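Local coordinates for ankyrin repeat family protein (Enterococcus faecalis, PDB 3HRA) that is of unknown function but, as an ankyrin repeat protein, probably serves as a scaffold for binding other proteins, at residues G83-L88 / I119-L124; G107-P112 / G129-D134; G7-A12 / T28-D33; E23-T28 / K56-R61. One frame throughout, in Å; residues are numbered along the deposited sequence.

Interaction 1 (G83-L88 / I119-L124)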
loop_
_atom_site.group_PDB
_atom_site.type_symbol
_atom_site.label_atom_id
_atom_site.label_comp_id
_atom_site.label_asym_id
_atom_site.label_seq_id
_atom_site.Cartn_x
_atom_site.Cartn_y
_atom_site.Cartn_z
ATOM N N GLY A 83 -5.927 -0.889 0.747
ATOM C CA GLY A 83 -6.804 -1.890 0.160
ATOM C C GLY A 83 -7.476 -1.479 -1.140
ATOM O O GLY A 83 -8.527 -2.009 -1.497
ATOM N N ARG A 84 -6.880 -0.526 -1.853
ATOM C CA ARG A 84 -7.383 -0.131 -3.177
ATOM C C ARG A 84 -6.871 -1.128 -4.198
ATOM O O ARG A 84 -5.973 -0.839 -4.981
ATOM C CB ARG A 84 -6.894 1.278 -3.536
ATOM C CG ARG A 84 -7.125 2.326 -2.449
ATOM C CD ARG A 84 -8.589 2.731 -2.343
ATOM N NE ARG A 84 -8.769 3.910 -1.484
ATOM C CZ ARG A 84 -9.183 3.877 -0.223
ATOM N NH1 ARG A 84 -9.458 2.715 0.362
ATOM N NH2 ARG A 84 -9.314 5.009 0.462
ATOM N N THR A 85 -7.476 -2.308 -4.202
ATOM C CA THR A 85 -6.959 -3.451 -4.947
ATOM C C THR A 85 -6.928 -3.273 -6.460
ATOM O O THR A 85 -5.938 -3.605 -7.103
ATOM C CB THR A 85 -7.790 -4.696 -4.614
ATOM O OG1 THR A 85 -7.943 -4.772 -3.194
ATOM C CG2 THR A 85 -7.105 -5.964 -5.135
ATOM N N GLU A 86 -8.031 -2.796 -7.024
ATOM C CA GLU A 86 -8.129 -2.565 -8.462
ATOM C C GLU A 86 -7.064 -1.572 -8.937
ATOM O O GLU A 86 -6.400 -1.798 -9.949
ATOM C CB GLU A 86 -9.536 -2.058 -8.794
ATOM C CG GLU A 86 -10.637 -3.035 -8.310
ATOM C CD GLU A 86 -11.291 -2.697 -6.929
ATOM O OE1 GLU A 86 -10.648 -2.168 -5.956
ATOM O OE2 GLU A 86 -12.505 -3.007 -6.820
ATOM N N ILE A 87 -6.911 -0.466 -8.208
ATOM C CA ILE A 87 -5.913 0.532 -8.576
ATOM C C ILE A 87 -4.493 -0.027 -8.444
ATOM O O ILE A 87 -3.664 0.187 -9.318
ATOM C CB ILE A 87 -6.076 1.833 -7.766
ATOM C CG1 ILE A 87 -7.400 2.507 -8.130
ATOM C CG2 ILE A 87 -4.902 2.780 -8.015
ATOM C CD1 ILE A 87 -7.737 3.699 -7.224
ATOM N N LEU A 88 -4.236 -0.775 -7.365
ATOM C CA LEU A 88 -2.938 -1.401 -7.135
ATOM C C LEU A 88 -2.587 -2.377 -8.247
ATOM O O LEU A 88 -1.468 -2.361 -8.763
ATOM C CB LEU A 88 -2.912 -2.130 -5.786
ATOM C CG LEU A 88 -1.595 -2.817 -5.444
ATOM C CD1 LEU A 88 -0.449 -1.806 -5.408
ATOM C CD2 LEU A 88 -1.720 -3.557 -4.102
ATOM N N ILE A 119 -5.989 -8.625 2.520
ATOM C CA ILE A 119 -5.328 -9.847 2.081
ATOM C C ILE A 119 -5.182 -9.920 0.555
ATOM O O ILE A 119 -4.194 -10.446 0.043
ATOM C CB ILE A 119 -6.031 -11.106 2.682
ATOM C CG1 ILE A 119 -5.205 -12.367 2.424
ATOM C CG2 ILE A 119 -7.452 -11.248 2.151
ATOM C CD1 ILE A 119 -5.701 -13.601 3.185
ATOM N N ASP A 120 -6.152 -9.383 -0.175
ATOM C CA ASP A 120 -6.034 -9.357 -1.627
ATOM C C ASP A 120 -4.851 -8.491 -2.069
ATOM O O ASP A 120 -4.126 -8.855 -2.994
ATOM C CB ASP A 120 -7.340 -8.897 -2.278
ATOM C CG ASP A 120 -8.445 -9.939 -2.157
ATOM O OD1 ASP A 120 -8.138 -11.152 -2.297
ATOM O OD2 ASP A 120 -9.613 -9.546 -1.914
ATOM N N ASN A 121 -4.618 -7.379 -1.377
ATOM C CA ASN A 121 -3.423 -6.574 -1.644
ATOM C C ASN A 121 -2.119 -7.307 -1.333
ATOM O O ASN A 121 -1.145 -7.219 -2.093
ATOM C CB ASN A 121 -3.464 -5.233 -0.890
ATOM C CG ASN A 121 -4.211 -4.161 -1.663
ATOM O OD1 ASN A 121 -4.972 -4.467 -2.566
ATOM N ND2 ASN A 121 -3.983 -2.902 -1.314
ATOM N N VAL A 122 -2.105 -8.032 -0.218
ATOM C CA VAL A 122 -0.942 -8.838 0.134
ATOM C C VAL A 122 -0.599 -9.831 -0.979
ATOM O O VAL A 122 0.561 -9.950 -1.377
ATOM C CB VAL A 122 -1.163 -9.579 1.458
ATOM C CG1 VAL A 122 0.012 -10.499 1.741
ATOM C CG2 VAL A 122 -1.381 -8.560 2.583
ATOM N N LYS A 123 -1.613 -10.530 -1.474
ATOM C CA LYS A 123 -1.429 -11.537 -2.522
ATOM C C LYS A 123 -0.854 -10.898 -3.753
ATOM O O LYS A 123 0.097 -11.410 -4.345
ATOM C CB LYS A 123 -2.759 -12.191 -2.883
ATOM C CG LYS A 123 -3.336 -13.077 -1.812
ATOM C CD LYS A 123 -4.749 -13.539 -2.185
ATOM C CE LYS A 123 -5.393 -14.326 -1.032
ATOM N NZ LYS A 123 -6.892 -14.250 -1.028
ATOM N N LEU A 124 -1.442 -9.766 -4.134
ATOM C CA LEU A 124 -0.996 -9.011 -5.292
ATOM C C LEU A 124 0.484 -8.628 -5.173
ATOM O O LEU A 124 1.272 -8.830 -6.109
ATOM C CB LEU A 124 -1.846 -7.748 -5.404
ATOM C CG LEU A 124 -2.558 -7.416 -6.703
ATOM C CD1 LEU A 124 -3.210 -8.640 -7.297
ATOM C CD2 LEU A 124 -3.589 -6.320 -6.416
#
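Two first torsions set up this contact between two outer helices of the ankyrin stack: Thr-85 has OG1 beside its backbone N and anti to its carbonyl carbon (chi1 -47°), while Asn-121 carries its amide across to the other helix with chi1 at -86°. The helix-turn-helix units of an ankyrin array stack side by side, and here the first turn of helix 85-94 lies against the first turns of helix 119-128. Their backbones are closest at Thr-85 and Asn-121, whose CA atoms lie 5.8 Å apart. Buried Asn-121 is the polar centre of the interface. Its OD1 lies 3.1 Å from Thr-85 OG1, a possible hydrogen bond, since the threonine proton could go to another acceptor. The other end of the amide reaches back past Gly-83, where ND2 sits 3.3 Å from the glycine CA, and donates to the carbonyl of Gly-80, with a weaker bond to that of Ala-79. One asparagine thereby ties the end of helix 75-81 to helix 119-128, and the bonds from ND2 favour this rotation of the amide. Leu-88 CD2 lies 3.5 Å from Asn-121 CG, putting a methyl group against the amide carbon. Leu-124 completes the seam, sliding past Leu-88 in the opposite direction. On the far side of helix 119-128, Ile-119 and Val-122 pack on helix 155-166, so the stacking carries on along the array. Leu-124 CD2 ends 3.8 Å from Thr-85 CG2 and 3.7 Å from Thr-85 O.

Interaction 2 (G107-P112 / G129-D134)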
loop_
_atom_site.group_PDB
_atom_site.type_symbol
_atom_site.label_atom_id
_atom_site.label_comp_id
_atom_site.label_asym_id
_atom_site.label_seq_id
_atom_site.Cartn_x
_atom_site.Cartn_y
_atom_site.Cartn_z
ATOM N N GLY A 107 7.874 2.281 6.406
ATOM C CA GLY A 107 7.393 1.038 5.840
ATOM C C GLY A 107 7.199 1.103 4.326
ATOM O O GLY A 107 7.368 2.153 3.691
ATOM N N ASN A 108 6.839 -0.038 3.749
ATOM C CA ASN A 108 6.543 -0.149 2.318
ATOM C C ASN A 108 5.033 -0.281 2.073
ATOM O O ASN A 108 4.231 0.109 2.922
ATOM C CB ASN A 108 7.282 -1.363 1.743
ATOM C CG ASN A 108 6.936 -2.656 2.461
ATOM O OD1 ASN A 108 6.071 -2.688 3.348
ATOM N ND2 ASN A 108 7.626 -3.735 2.094
ATOM N N ALA A 109 4.635 -0.825 0.924
ATOM C CA ALA A 109 3.207 -1.054 0.690
ATOM C C ALA A 109 2.654 -2.306 1.378
ATOM O O ALA A 109 1.475 -2.349 1.742
ATOM C CB ALA A 109 2.885 -1.067 -0.814
ATOM N N LEU A 110 3.512 -3.306 1.576
ATOM C CA LEU A 110 3.098 -4.631 2.059
ATOM C C LEU A 110 2.846 -4.694 3.578
ATOM O O LEU A 110 1.897 -5.317 4.032
ATOM C CB LEU A 110 4.155 -5.662 1.646
ATOM C CG LEU A 110 3.956 -7.141 1.984
ATOM C CD1 LEU A 110 2.609 -7.639 1.526
ATOM C CD2 LEU A 110 5.072 -7.985 1.356
ATOM N N ILE A 111 3.702 -4.046 4.363
ATOM C CA ILE A 111 3.520 -4.038 5.811
ATOM C C ILE A 111 2.130 -3.544 6.243
ATOM O O ILE A 111 1.431 -4.250 6.957
ATOM C CB ILE A 111 4.648 -3.279 6.536
ATOM C CG1 ILE A 111 5.977 -4.036 6.351
ATOM C CG2 ILE A 111 4.316 -3.149 8.012
ATOM C CD1 ILE A 111 7.222 -3.286 6.887
ATOM N N PRO A 112 1.722 -2.335 5.802
ATOM C CA PRO A 112 0.393 -1.836 6.186
ATOM C C PRO A 112 -0.743 -2.627 5.532
ATOM O O PRO A 112 -1.799 -2.768 6.133
ATOM C CB PRO A 112 0.377 -0.380 5.689
ATOM C CG PRO A 112 1.616 -0.179 4.897
ATOM C CD PRO A 112 2.493 -1.379 4.983
ATOM N N GLY A 129 4.919 -7.879 -7.047
ATOM C CA GLY A 129 5.228 -6.618 -6.399
ATOM C C GLY A 129 6.689 -6.216 -6.229
ATOM O O GLY A 129 6.978 -5.015 -6.210
ATOM N N ARG A 130 7.599 -7.183 -6.090
ATOM C CA ARG A 130 9.024 -6.875 -5.918
ATOM C C ARG A 130 9.343 -6.517 -4.466
ATOM O O ARG A 130 10.510 -6.504 -4.050
ATOM C CB ARG A 130 9.426 -5.730 -6.856
ATOM C CG ARG A 130 10.903 -5.688 -7.228
ATOM C CD ARG A 130 11.224 -4.391 -7.961
ATOM N NE ARG A 130 10.242 -4.093 -8.998
ATOM C CZ ARG A 130 9.946 -2.867 -9.430
ATOM N NH1 ARG A 130 10.547 -1.801 -8.900
ATOM N NH2 ARG A 130 9.030 -2.710 -10.395
ATOM N N GLU A 131 8.296 -6.220 -3.700
ATOM C CA GLU A 131 8.419 -5.927 -2.271
ATOM C C GLU A 131 9.153 -7.068 -1.548
ATOM O O GLU A 131 8.887 -8.235 -1.794
ATOM C CB GLU A 131 7.030 -5.747 -1.651
ATOM C CG GLU A 131 6.165 -4.665 -2.318
ATOM C CD GLU A 131 6.557 -3.271 -1.892
ATOM O OE1 GLU A 131 7.388 -3.167 -0.967
ATOM O OE2 GLU A 131 6.052 -2.281 -2.482
ATOM N N ASP A 132 10.090 -6.718 -0.671
ATOM C CA ASP A 132 10.804 -7.690 0.148
ATOM C C ASP A 132 9.879 -8.117 1.289
ATOM O O ASP A 132 9.448 -7.291 2.087
ATOM C CB ASP A 132 12.067 -7.014 0.690
ATOM C CG ASP A 132 12.863 -7.888 1.643
ATOM O OD1 ASP A 132 12.492 -9.063 1.880
ATOM O OD2 ASP A 132 13.878 -7.366 2.169
ATOM N N ILE A 133 9.541 -9.402 1.351
ATOM C CA ILE A 133 8.617 -9.884 2.371
ATOM C C ILE A 133 9.180 -9.671 3.781
ATOM O O ILE A 133 8.437 -9.621 4.767
ATOM C CB ILE A 133 8.266 -11.374 2.113
ATOM C CG1 ILE A 133 7.066 -11.836 2.940
ATOM C CG2 ILE A 133 9.483 -12.281 2.345
ATOM C CD1 ILE A 133 6.503 -13.157 2.425
ATOM N N ASP A 134 10.494 -9.521 3.872
ATOM C CA ASP A 134 11.162 -9.379 5.163
ATOM C C ASP A 134 11.540 -7.927 5.488
ATOM O O ASP A 134 12.319 -7.656 6.410
ATOM C CB ASP A 134 12.409 -10.268 5.221
ATOM C CG ASP A 134 12.078 -11.758 5.183
ATOM O OD1 ASP A 134 10.987 -12.161 5.662
ATOM O OD2 ASP A 134 12.927 -12.541 4.670
HETATM O O HOH W 1 7.112 -6.249 3.372
HETATM O O HOH W 2 10.239 -3.681 0.117
HETATM O O HOH W 3 6.893 0.118 -1.225
#
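The loop after helix 119-128 folds back against the start of helix 110-115, as loops do in ankyrin arrays, and this contact joins the two: segment 129-134 meets segment 107-112. Glu-131 and Asn-108 carry it. Their side chains run past each other in opposite directions with carboxylate and amide planes nearly perpendicular, 87° apart, and Glu-131 OE1 lies 3.1 Å from Asn-108 ND2. The glutamate chain bends at chi2 (-78°), which carries OE2 over to Ala-109, 3.8 Å from its CB. That oxygen also bonds Tyr-76 OH of helix 75-81 in the preceding part of the stack. Asn-108 works in two directions: its OD1 caps the helix by accepting from Ile-111 N at 2.9 Å, in a nearly straight bond of 174°, while ND2 faces the loop. Water 1 relays ND2 to Asp-132 O, water 2 relays it to Asp-132 N, and water 3 joins Ala-109 N to Glu-131 OE2. Beside these polar groups, Leu-110 CD2 approaches Ile-133 CA at 4.1 Å, and Leu-126 of helix 119-128 touches both residues. The chemistry is that of a water-bridged polar contact flanked by leucine: an asparagine whose carbonyl is committed to the helix start leaves its amide nitrogen to hold the loop, largely through water, and the capping bond should keep that amide turned the right way.

Interaction 3 (G7-A12 / T28-D33)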
loop_
_atom_site.group_PDB
_atom_site.type_symbol
_atom_site.label_atom_id
_atom_site.label_comp_id
_atom_site.label_asym_id
_atom_site.label_seq_id
_atom_site.Cartn_x
_atom_site.Cartn_y
_atom_site.Cartn_z
ATOM N N GLY A 7 -4.249 23.801 -11.509
ATOM C CA GLY A 7 -5.255 23.467 -10.518
ATOM C C GLY A 7 -6.532 22.908 -11.091
ATOM O O GLY A 7 -7.343 22.353 -10.353
ATOM N N ALA A 8 -6.719 23.056 -12.405
ATOM C CA ALA A 8 -7.929 22.566 -13.064
ATOM C C ALA A 8 -8.159 21.074 -12.803
ATOM O O ALA A 8 -9.277 20.638 -12.496
ATOM C CB ALA A 8 -7.873 22.850 -14.577
ATOM N N LEU A 9 -7.089 20.297 -12.931
ATOM C CA LEU A 9 -7.175 18.844 -12.814
ATOM C C LEU A 9 -7.363 18.431 -11.359
ATOM O O LEU A 9 -8.098 17.496 -11.077
ATOM C CB LEU A 9 -5.928 18.190 -13.420
ATOM C CG LEU A 9 -5.898 16.664 -13.604
ATOM C CD1 LEU A 9 -7.024 16.209 -14.551
ATOM C CD2 LEU A 9 -4.526 16.256 -14.176
ATOM N N LEU A 10 -6.700 19.127 -10.434
ATOM C CA LEU A 10 -6.916 18.888 -9.005
ATOM C C LEU A 10 -8.375 19.117 -8.643
ATOM O O LEU A 10 -8.972 18.329 -7.911
ATOM C CB LEU A 10 -6.029 19.798 -8.163
ATOM C CG LEU A 10 -4.571 19.370 -8.020
ATOM C CD1 LEU A 10 -3.701 20.542 -7.586
ATOM C CD2 LEU A 10 -4.451 18.212 -7.035
ATOM N N GLU A 11 -8.943 20.201 -9.166
ATOM C CA GLU A 11 -10.342 20.528 -8.905
ATOM C C GLU A 11 -11.296 19.469 -9.459
ATOM O O GLU A 11 -12.240 19.068 -8.773
ATOM C CB GLU A 11 -10.702 21.902 -9.462
ATOM C CG GLU A 11 -12.106 22.345 -9.090
ATOM C CD GLU A 11 -12.557 23.573 -9.871
ATOM O OE1 GLU A 11 -12.094 24.698 -9.560
ATOM O OE2 GLU A 11 -13.380 23.407 -10.803
ATOM N N ALA A 12 -11.055 19.014 -10.687
ATOM C CA ALA A 12 -11.828 17.915 -11.263
ATOM C C ALA A 12 -11.728 16.618 -10.443
ATOM O O ALA A 12 -12.725 15.916 -10.289
ATOM C CB ALA A 12 -11.424 17.650 -12.708
ATOM N N THR A 28 -2.692 17.735 -24.457
ATOM C CA THR A 28 -1.405 17.036 -24.440
ATOM C C THR A 28 -0.319 17.806 -23.698
ATOM O O THR A 28 0.723 17.246 -23.383
ATOM C CB THR A 28 -0.892 16.754 -25.877
ATOM O OG1 THR A 28 -0.710 17.991 -26.576
ATOM C CG2 THR A 28 -1.884 15.901 -26.640
ATOM N N THR A 29 -0.566 19.093 -23.457
ATOM C CA THR A 29 0.391 19.964 -22.775
ATOM C C THR A 29 0.179 19.972 -21.264
ATOM O O THR A 29 1.015 20.496 -20.529
ATOM C CB THR A 29 0.326 21.433 -23.295
ATOM O OG1 THR A 29 -0.880 22.076 -22.845
ATOM C CG2 THR A 29 0.378 21.481 -24.825
ATOM N N TYR A 30 -0.929 19.396 -20.793
ATOM C CA TYR A 30 -1.260 19.488 -19.363
ATOM C C TYR A 30 -0.257 18.752 -18.445
ATOM O O TYR A 30 0.085 17.592 -18.673
ATOM C CB TYR A 30 -2.701 19.015 -19.068
ATOM C CG TYR A 30 -3.246 19.630 -17.797
ATOM C CD1 TYR A 30 -4.030 20.775 -17.846
ATOM C CD2 TYR A 30 -2.941 19.094 -16.544
ATOM C CE1 TYR A 30 -4.523 21.353 -16.692
ATOM C CE2 TYR A 30 -3.414 19.678 -15.384
ATOM C CZ TYR A 30 -4.202 20.805 -15.465
ATOM O OH TYR A 30 -4.684 21.401 -14.319
ATOM N N GLN A 31 0.205 19.440 -17.403
ATOM C CA GLN A 31 1.101 18.838 -16.422
ATOM C C GLN A 31 0.248 18.101 -15.385
ATOM O O GLN A 31 -0.378 18.727 -14.520
ATOM C CB GLN A 31 1.925 19.930 -15.734
ATOM C CG GLN A 31 3.332 19.488 -15.335
ATOM C CD GLN A 31 3.382 18.742 -14.017
ATOM O OE1 GLN A 31 3.329 17.494 -13.981
ATOM N NE2 GLN A 31 3.494 19.501 -12.914
ATOM N N VAL A 32 0.222 16.771 -15.464
ATOM C CA VAL A 32 -0.766 16.010 -14.688
ATOM C C VAL A 32 -0.448 15.915 -13.190
ATOM O O VAL A 32 -1.313 15.579 -12.378
ATOM C CB VAL A 32 -0.971 14.580 -15.256
ATOM C CG1 VAL A 32 -1.437 14.647 -16.715
ATOM C CG2 VAL A 32 0.312 13.754 -15.136
ATOM N N ASP A 33 0.801 16.172 -12.834
ATOM C CA ASP A 33 1.213 16.019 -11.445
ATOM C C ASP A 33 1.316 17.341 -10.672
ATOM O O ASP A 33 2.160 17.490 -9.798
ATOM C CB ASP A 33 2.517 15.236 -11.353
ATOM C CG ASP A 33 2.307 13.732 -11.526
ATOM O OD1 ASP A 33 1.234 13.214 -11.171
ATOM O OD2 ASP A 33 3.225 13.072 -12.020
#
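Tyr-30 OH is gripped at the start of helix 8-14, where Leu-9 N donates to it at 3.0 Å with an N-H...O angle of 154°. A weak bond links the same hydroxyl to Glu-34 OE1. That carboxylate also accepts from Gly-7 N through OE1 and from Leu-10 N through OE2, so tyrosine and glutamate together occupy the amide-rich first turn of the helix. The ring is brought there by a first torsion that sets Tyr-30 CG anti to the backbone N (chi1 -156°). It meets Leu-9 obliquely, with Leu-9 CB 3.5 Å from Tyr-30 CE2, and Ala-8 CB sits 3.5 Å from the phenolic OH. Leu-9 continues beyond the ring: its CD2 comes 3.7 Å from Val-32 O and 4.1 Å from Val-32 CB. Ile-24 of helix 18-25 packs on the tyrosine as well, leaving the ring buried between both helices and the loop. The buried hydroxyl thus has a helix N-H and, more weakly, a carboxylate. A loop folded back from the second helix against the first turn of the first is consistent with the helix-turn-helix-loop design of ankyrin proteins.

Interaction 4 (E23-T28 / K56-R61)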
loop_
_atom_site.group_PDB
_atom_site.type_symbol
_atom_site.label_atom_id
_atom_site.label_comp_id
_atom_site.label_asym_id
_atom_site.label_seq_id
_atom_site.Cartn_x
_atom_site.Cartn_y
_atom_site.Cartn_z
ATOM N N GLU A 23 -11.644 15.083 -20.080
ATOM C CA GLU A 23 -11.637 16.290 -20.894
ATOM C C GLU A 23 -10.300 17.015 -20.768
ATOM O O GLU A 23 -9.695 17.384 -21.765
ATOM C CB GLU A 23 -12.787 17.236 -20.497
ATOM C CG GLU A 23 -12.685 18.631 -21.125
ATOM C CD GLU A 23 -13.423 19.705 -20.321
ATOM O OE1 GLU A 23 -14.660 19.637 -20.287
ATOM O OE2 GLU A 23 -12.769 20.621 -19.735
ATOM N N ILE A 24 -9.847 17.229 -19.534
ATOM C CA ILE A 24 -8.596 17.948 -19.321
ATOM C C ILE A 24 -7.400 17.167 -19.862
ATOM O O ILE A 24 -6.488 17.746 -20.448
ATOM C CB ILE A 24 -8.383 18.276 -17.833
ATOM C CG1 ILE A 24 -9.443 19.283 -17.350
ATOM C CG2 ILE A 24 -6.965 18.811 -17.600
ATOM C CD1 ILE A 24 -9.543 19.370 -15.833
ATOM N N LEU A 25 -7.413 15.853 -19.683
ATOM C CA LEU A 25 -6.276 15.021 -20.073
ATOM C C LEU A 25 -6.108 14.960 -21.596
ATOM O O LEU A 25 -5.050 14.565 -22.103
ATOM C CB LEU A 25 -6.421 13.609 -19.500
ATOM C CG LEU A 25 -6.247 13.501 -17.988
ATOM C CD1 LEU A 25 -6.429 12.072 -17.511
ATOM C CD2 LEU A 25 -4.869 14.053 -17.568
ATOM N N GLN A 26 -7.141 15.370 -22.327
ATOM C CA GLN A 26 -7.061 15.412 -23.793
ATOM C C GLN A 26 -6.076 16.505 -24.245
ATOM O O GLN A 26 -5.554 16.463 -25.357
ATOM C CB GLN A 26 -8.454 15.621 -24.401
ATOM C CG GLN A 26 -8.518 15.529 -25.922
ATOM C CD GLN A 26 -8.352 16.881 -26.631
ATOM O OE1 GLN A 26 -8.334 16.942 -27.864
ATOM N NE2 GLN A 26 -8.241 17.959 -25.864
ATOM N N ASP A 27 -5.822 17.467 -23.363
ATOM C CA ASP A 27 -4.816 18.507 -23.583
ATOM C C ASP A 27 -3.425 17.926 -23.354
ATOM O O ASP A 27 -3.027 17.650 -22.213
ATOM C CB ASP A 27 -5.083 19.689 -22.642
ATOM C CG ASP A 27 -3.936 20.704 -22.609
ATOM O OD1 ASP A 27 -3.067 20.682 -23.508
ATOM O OD2 ASP A 27 -3.906 21.527 -21.667
ATOM N N THR A 28 -2.692 17.735 -24.457
ATOM C CA THR A 28 -1.405 17.036 -24.440
ATOM C C THR A 28 -0.319 17.806 -23.698
ATOM O O THR A 28 0.723 17.246 -23.383
ATOM C CB THR A 28 -0.892 16.754 -25.877
ATOM O OG1 THR A 28 -0.710 17.991 -26.576
ATOM C CG2 THR A 28 -1.884 15.901 -26.640
ATOM N N LYS A 56 -6.934 5.247 -13.327
ATOM C CA LYS A 56 -6.428 4.604 -14.551
ATOM C C LYS A 56 -6.112 5.650 -15.630
ATOM O O LYS A 56 -5.062 5.587 -16.278
ATOM C CB LYS A 56 -7.421 3.561 -15.074
ATOM C CG LYS A 56 -7.553 2.317 -14.193
ATOM C CD LYS A 56 -8.662 1.393 -14.725
ATOM C CE LYS A 56 -8.683 0.078 -13.950
ATOM N NZ LYS A 56 -9.838 -0.763 -14.376
ATOM N N ALA A 57 -7.015 6.614 -15.810
ATOM C CA ALA A 57 -6.807 7.674 -16.809
ATOM C C ALA A 57 -5.518 8.463 -16.563
ATOM O O ALA A 57 -4.791 8.805 -17.507
ATOM C CB ALA A 57 -8.005 8.626 -16.856
ATOM N N LEU A 58 -5.244 8.755 -15.296
ATOM C CA LEU A 58 -4.078 9.561 -14.933
ATOM C C LEU A 58 -2.800 8.753 -15.118
ATOM O O LEU A 58 -1.801 9.273 -15.615
ATOM C CB LEU A 58 -4.207 10.074 -13.492
ATOM C CG LEU A 58 -5.252 11.177 -13.313
ATOM C CD1 LEU A 58 -5.622 11.384 -11.853
ATOM C CD2 LEU A 58 -4.748 12.486 -13.933
ATOM N N ILE A 59 -2.832 7.483 -14.721
ATOM C CA ILE A 59 -1.679 6.609 -14.901
ATOM C C ILE A 59 -1.344 6.442 -16.386
ATOM O O ILE A 59 -0.175 6.450 -16.779
ATOM C CB ILE A 59 -1.890 5.234 -14.227
ATOM C CG1 ILE A 59 -1.860 5.400 -12.706
ATOM C CG2 ILE A 59 -0.799 4.276 -14.644
ATOM C CD1 ILE A 59 -2.487 4.213 -11.939
ATOM N N ASP A 60 -2.369 6.296 -17.218
ATOM C CA ASP A 60 -2.159 6.202 -18.664
ATOM C C ASP A 60 -1.552 7.478 -19.239
ATOM O O ASP A 60 -0.875 7.432 -20.258
ATOM C CB ASP A 60 -3.481 5.905 -19.389
ATOM C CG ASP A 60 -3.991 4.483 -19.158
ATOM O OD1 ASP A 60 -3.279 3.651 -18.540
ATOM O OD2 ASP A 60 -5.125 4.200 -19.609
ATOM N N ARG A 61 -1.833 8.624 -18.618
ATOM C CA ARG A 61 -1.273 9.900 -19.075
ATOM C C ARG A 61 0.061 10.239 -18.416
ATOM O O ARG A 61 0.549 11.353 -18.547
ATOM C CB ARG A 61 -2.256 11.049 -18.840
ATOM C CG ARG A 61 -3.184 11.313 -20.003
ATOM C CD ARG A 61 -2.467 12.059 -21.130
ATOM N NE ARG A 61 -2.583 13.514 -21.017
ATOM C CZ ARG A 61 -1.613 14.313 -20.583
ATOM N NH1 ARG A 61 -0.452 13.805 -20.201
ATOM N NH2 ARG A 61 -1.799 15.626 -20.527
#
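Arg-61 reaches across from the end of helix 52-60 to the end of helix 18-25, bridging two neighbouring outer helices of the ankyrin stack. Its CB begins the path 4.2 Å from Leu-25 CD2, and CG then lies 4.0 Å from Leu-25 CB, the two side chains sliding past each other in opposite directions. Bends at chi2 (-77°) and chi3 (-91°) fold the chain so that CD passes Leu-25 O and NE arrives on that oxygen. NE donates to Leu-25 O at 2.9 Å in an almost straight bond (169°), made in the carbonyl plane on a lone pair and within the plane of the guanidinium. At the tip, NH2 gives a weak bond to Asp-27 O, which lies at the guanidinium edge, and probably a hydrogen bond to the carbonyl of Tyr-30. Backbone oxygens near the end of helix 18-25 and in the loop after it are thus collected by a single charged group, while Leu-25 CD2 covers one of its faces. Leu-25 is the apolar counterpart. Its CD2 meets Leu-58 at about a right angle between the side chains. Leu-58 in turn touches Leu-9, Pro-42 and Leu-43, joining this seam to the inner helices. On its other branch, Leu-25 CD1 stands 3.8 Å from Ala-57 CB and 3.7 Å from Ala-57 O.

How the interactions relate
The four contacts sample two places along one ankyrin stack. Interactions 3 and 4 lie together at the N-terminal end, their centres 9 Å apart, sharing Thr-28 and touching through Ile-24 on Ala-8 and Leu-25 on Val-32. Interactions 1 and 2 form a second pair nearer the middle, 12 Å apart, meeting where Val-122 packs on Leu-110. Within each pair the segments alternate along the chain; the N-terminal pair closes before the other opens, and centres of the two pairs are 24 to 31 Å apart. Interactions 1 and 4 join outer helices, interactions 2 and 3 brace loops against inner helix starts; both kinds of local contact are consistent with an elongated, strandless stack held by near neighbours.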